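Neck appendage protein (Bacillus phage GA-1, PDB 3GUD) is a phage tail appendage protein whose C-terminal domain, the part described here, acts as an intramolecular chaperone mediating folding of a triple beta-helix. Local coordinates at residues Q50-V55 with Y98-T103. Numbering follows the deposited sequence.
Sequences QQIVKV and YSIRPT
Y98 and Q50 meet obliquely at one end of the contact, the terminal amide of the glutamine lying against the CB of the tyrosine and the near side of its ring, at CG and CD1. The amide carbon, Q50 CD, stands 4.1 Å from Y98 CB, and the amide and ring planes are turned 50° apart, an arrangement that is neither a stack nor a clean T. Q50 gets there by folding: its CB does not aim at the strand, but a bend at chi2 (83°) swings the amide across to the ring. Glutamine suits the place, with a chain long enough to span the gap and a flat polar end that can rest on an aromatic side chain at a partly exposed boundary. The CB of Y98 does point to the helix, and with the adjoining ring carbons it offers apolar surface to the amide.

Farther along, two isoleucines point toward each other. I52 reaches out with its long branch, chi2 extended at -172°, and its CD1 comes 4.3 Å from I100 CG2, the short branch of its partner. Branched apolar side chains suit this largely covered side, I52 buried and I100 partly exposed, and no hydrogen bond links the two segments, so side-chain packing alone joins them.

Helix 49-58 thus lies against the end of strand 96-100, which pairs antiparallel with strand 69-73; Y71 meets the Y98 ring edge-to-face, and V69 packs on I52 and V53. R101 stands at the N-cap position of helix 102-120. W107 of the second subunit packs on I100 and R4 of that subunit hydrogen-bonds Y98 O, placing the contact at the subunit interface of the trimeric chaperone domain.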
ATOM      1  N   GLN A  50       0.191  18.037  -7.003  1.00 34.63           N
ATOM      2  CA  GLN A  50       0.565  19.421  -7.260  1.00 35.31           C
ATOM      3  C   GLN A  50       0.915  20.152  -6.002  1.00 35.30           C
ATOM      4  O   GLN A  50       1.827  20.954  -5.989  1.00 39.04           O
ATOM      5  CB  GLN A  50      -0.555  20.186  -7.953  1.00 37.97           C
ATOM      6  CG  GLN A  50      -0.618  19.969  -9.446  1.00 38.47           C
ATOM      7  CD  GLN A  50      -1.368  18.713  -9.810  1.00 42.40           C
ATOM      8  OE1 GLN A  50      -1.581  17.842  -8.966  1.00 38.97           O
ATOM      9  NE2 GLN A  50      -1.780  18.609 -11.074  1.00 43.05           N
ATOM     10  N   GLN A  51       0.171  19.914  -4.944  1.00 33.50           N
ATOM     11  CA  GLN A  51       0.535  20.525  -3.693  1.00 36.18           C
ATOM     12  C   GLN A  51       1.854  19.974  -3.155  1.00 41.10           C
ATOM     13  O   GLN A  51       2.623  20.702  -2.522  1.00 41.03           O
ATOM     14  CB  GLN A  51      -0.496  20.242  -2.642  1.00 35.51           C
ATOM     15  CG  GLN A  51       0.214  19.688  -1.455  1.00 39.43           C
ATOM     16  CD  GLN A  51      -0.454  20.033  -0.205  1.00 39.51           C
ATOM     17  OE1 GLN A  51      -1.594  20.491  -0.212  1.00 44.48           O
ATOM     18  NE2 GLN A  51       0.232  19.822   0.903  1.00 41.15           N
ATOM     19  N   ILE A  52       2.080  18.674  -3.353  1.00 40.72           N
ATOM     20  CA  ILE A  52       3.295  18.021  -2.879  1.00 37.01           C
ATOM     21  C   ILE A  52       4.492  18.658  -3.563  1.00 40.04           C
ATOM     22  O   ILE A  52       5.459  19.063  -2.916  1.00 41.73           O
ATOM     23  CB  ILE A  52       3.295  16.510  -3.193  1.00 34.40           C
ATOM     24  CG1 ILE A  52       2.285  15.777  -2.328  1.00 33.91           C
ATOM     25  CG2 ILE A  52       4.677  15.897  -2.969  1.00 35.35           C
ATOM     26  CD1 ILE A  52       2.384  14.267  -2.476  1.00 32.03           C
ATOM     27  N   VAL A  53       4.422  18.753  -4.883  1.00 37.56           N
ATOM     28  CA  VAL A  53       5.555  19.221  -5.644  1.00 37.08           C
ATOM     29  C   VAL A  53       5.909  20.618  -5.171  1.00 41.23           C
ATOM     30  O   VAL A  53       7.008  21.106  -5.424  1.00 44.51           O
ATOM     31  CB  VAL A  53       5.259  19.248  -7.155  1.00 36.43           C
ATOM     32  CG1 VAL A  53       4.464  18.034  -7.568  1.00 35.15           C
ATOM     33  CG2 VAL A  53       4.521  20.510  -7.519  1.00 42.73           C
ATOM     34  N   LYS A  54       4.980  21.241  -4.452  1.00 45.21           N
ATOM     35  CA  LYS A  54       5.073  22.654  -4.095  1.00 44.20           C
ATOM     36  C   LYS A  54       5.741  22.851  -2.741  1.00 46.24           C
ATOM     37  O   LYS A  54       6.613  23.711  -2.609  1.00 46.99           O
ATOM     38  CB  LYS A  54       3.677  23.283  -4.074  1.00 41.84           C
ATOM     39  CG  LYS A  54       3.539  24.528  -4.918  1.00 43.82           C
ATOM     40  CD  LYS A  54       2.098  25.051  -4.905  1.00 54.69           C
ATOM     41  CE  LYS A  54       1.074  24.018  -5.394  1.00 47.99           C
ATOM     42  NZ  LYS A  54      -0.314  24.430  -5.035  1.00 47.83           N
ATOM     43  N   VAL A  55       5.329  22.066  -1.740  1.00 46.29           N
ATOM     44  CA  VAL A  55       5.881  22.184  -0.380  1.00 46.60           C
ATOM     45  C   VAL A  55       7.353  21.787  -0.361  1.00 47.41           C
ATOM     46  O   VAL A  55       8.132  22.274   0.467  1.00 49.81           O
ATOM     47  CB  VAL A  55       5.112  21.345   0.662  1.00 42.08           C
ATOM     48  CG1 VAL A  55       3.687  21.849   0.793  1.00 42.45           C
ATOM     49  CG2 VAL A  55       5.151  19.872   0.302  1.00 41.49           C
ATOM     50  N   TYR A  98      -0.344  14.710 -13.307  1.00 40.72           N
ATOM     51  CA  TYR A  98       0.524  14.347 -12.200  1.00 39.97           C
ATOM     52  C   TYR A  98      -0.183  13.296 -11.366  1.00 41.42           C
ATOM     53  O   TYR A  98      -1.380  13.402 -11.105  1.00 44.34           O
ATOM     54  CB  TYR A  98       0.818  15.556 -11.326  1.00 40.10           C
ATOM     55  CG  TYR A  98       1.746  16.569 -11.954  1.00 42.90           C
ATOM     56  CD1 TYR A  98       1.271  17.501 -12.873  1.00 43.25           C
ATOM     57  CD2 TYR A  98       3.099  16.605 -11.614  1.00 42.10           C
ATOM     58  CE1 TYR A  98       2.120  18.444 -13.446  1.00 42.60           C
ATOM     59  CE2 TYR A  98       3.961  17.542 -12.181  1.00 44.15           C
ATOM     60  CZ  TYR A  98       3.464  18.465 -13.095  1.00 44.67           C
ATOM     61  OH  TYR A  98       4.306  19.401 -13.661  1.00 41.41           O
ATOM     62  N   SER A  99       0.552  12.273 -10.961  1.00 38.28           N
ATOM     63  CA  SER A  99      -0.003  11.224 -10.127  1.00 39.61           C
ATOM     64  C   SER A  99       0.871  11.180  -8.905  1.00 37.94           C
ATOM     65  O   SER A  99       1.746  12.012  -8.766  1.00 39.89           O
ATOM     66  CB  SER A  99       0.018   9.874 -10.856  1.00 42.10           C
ATOM     67  OG  SER A  99       1.320   9.528 -11.298  1.00 39.17           O
ATOM     68  N   ILE A 100       0.642  10.234  -8.007  1.00 38.73           N
ATOM     69  CA  ILE A 100       1.554  10.070  -6.885  1.00 39.33           C
ATOM     70  C   ILE A 100       1.966   8.612  -6.814  1.00 39.93           C
ATOM     71  O   ILE A 100       1.327   7.760  -7.421  1.00 41.87           O
ATOM     72  CB  ILE A 100       0.966  10.555  -5.511  1.00 40.17           C
ATOM     73  CG1 ILE A 100      -0.089   9.581  -4.974  1.00 39.91           C
ATOM     74  CG2 ILE A 100       0.419  11.983  -5.606  1.00 36.63           C
ATOM     75  CD1 ILE A 100      -0.393   9.753  -3.503  1.00 35.97           C
ATOM     76  N   ARG A 101       3.048   8.338  -6.095  1.00 39.42           N
ATOM     77  CA  ARG A 101       3.502   6.974  -5.865  1.00 38.30           C
ATOM     78  C   ARG A 101       3.176   6.624  -4.400  1.00 39.05           C
ATOM     79  O   ARG A 101       4.025   6.772  -3.521  1.00 38.66           O
ATOM     80  CB  ARG A 101       5.008   6.863  -6.137  1.00 37.51           C
ATOM     81  CG  ARG A 101       5.548   7.691  -7.344  1.00 40.27           C
ATOM     82  CD  ARG A 101       5.693   6.851  -8.635  1.00 46.25           C
ATOM     83  NE  ARG A 101       6.950   7.061  -9.381  1.00 47.53           N
ATOM     84  CZ  ARG A 101       7.013   7.402 -10.668  1.00 49.70           C
ATOM     85  NH1 ARG A 101       5.899   7.595 -11.361  1.00 52.44           N
ATOM     86  NH2 ARG A 101       8.183   7.551 -11.276  1.00 52.63           N
ATOM     87  N   PRO A 102       1.940   6.145  -4.139  1.00 40.01           N
ATOM     88  CA  PRO A 102       1.378   6.102  -2.777  1.00 36.68           C
ATOM     89  C   PRO A 102       2.222   5.358  -1.727  1.00 37.09           C
ATOM     90  O   PRO A 102       2.228   5.757  -0.565  1.00 35.69           O
ATOM     91  CB  PRO A 102       0.028   5.399  -2.965  1.00 39.14           C
ATOM     92  CG  PRO A 102      -0.253   5.430  -4.448  1.00 38.18           C
ATOM     93  CD  PRO A 102       1.074   5.463  -5.123  1.00 38.08           C
ATOM     94  N   THR A 103       2.926   4.303  -2.117  1.00 37.82           N
ATOM     95  CA  THR A 103       3.637   3.492  -1.130  1.00 40.17           C
ATOM     96  C   THR A 103       4.863   4.224  -0.613  1.00 36.68           C
ATOM     97  O   THR A 103       5.261   4.073   0.540  1.00 38.89           O
ATOM     98  CB  THR A 103       4.046   2.088  -1.681  1.00 44.01           C
ATOM     99  OG1 THR A 103       2.923   1.459  -2.319  1.00 42.24           O
ATOM    100  CG2 THR A 103       4.550   1.179  -0.545  1.00 39.75           C
TER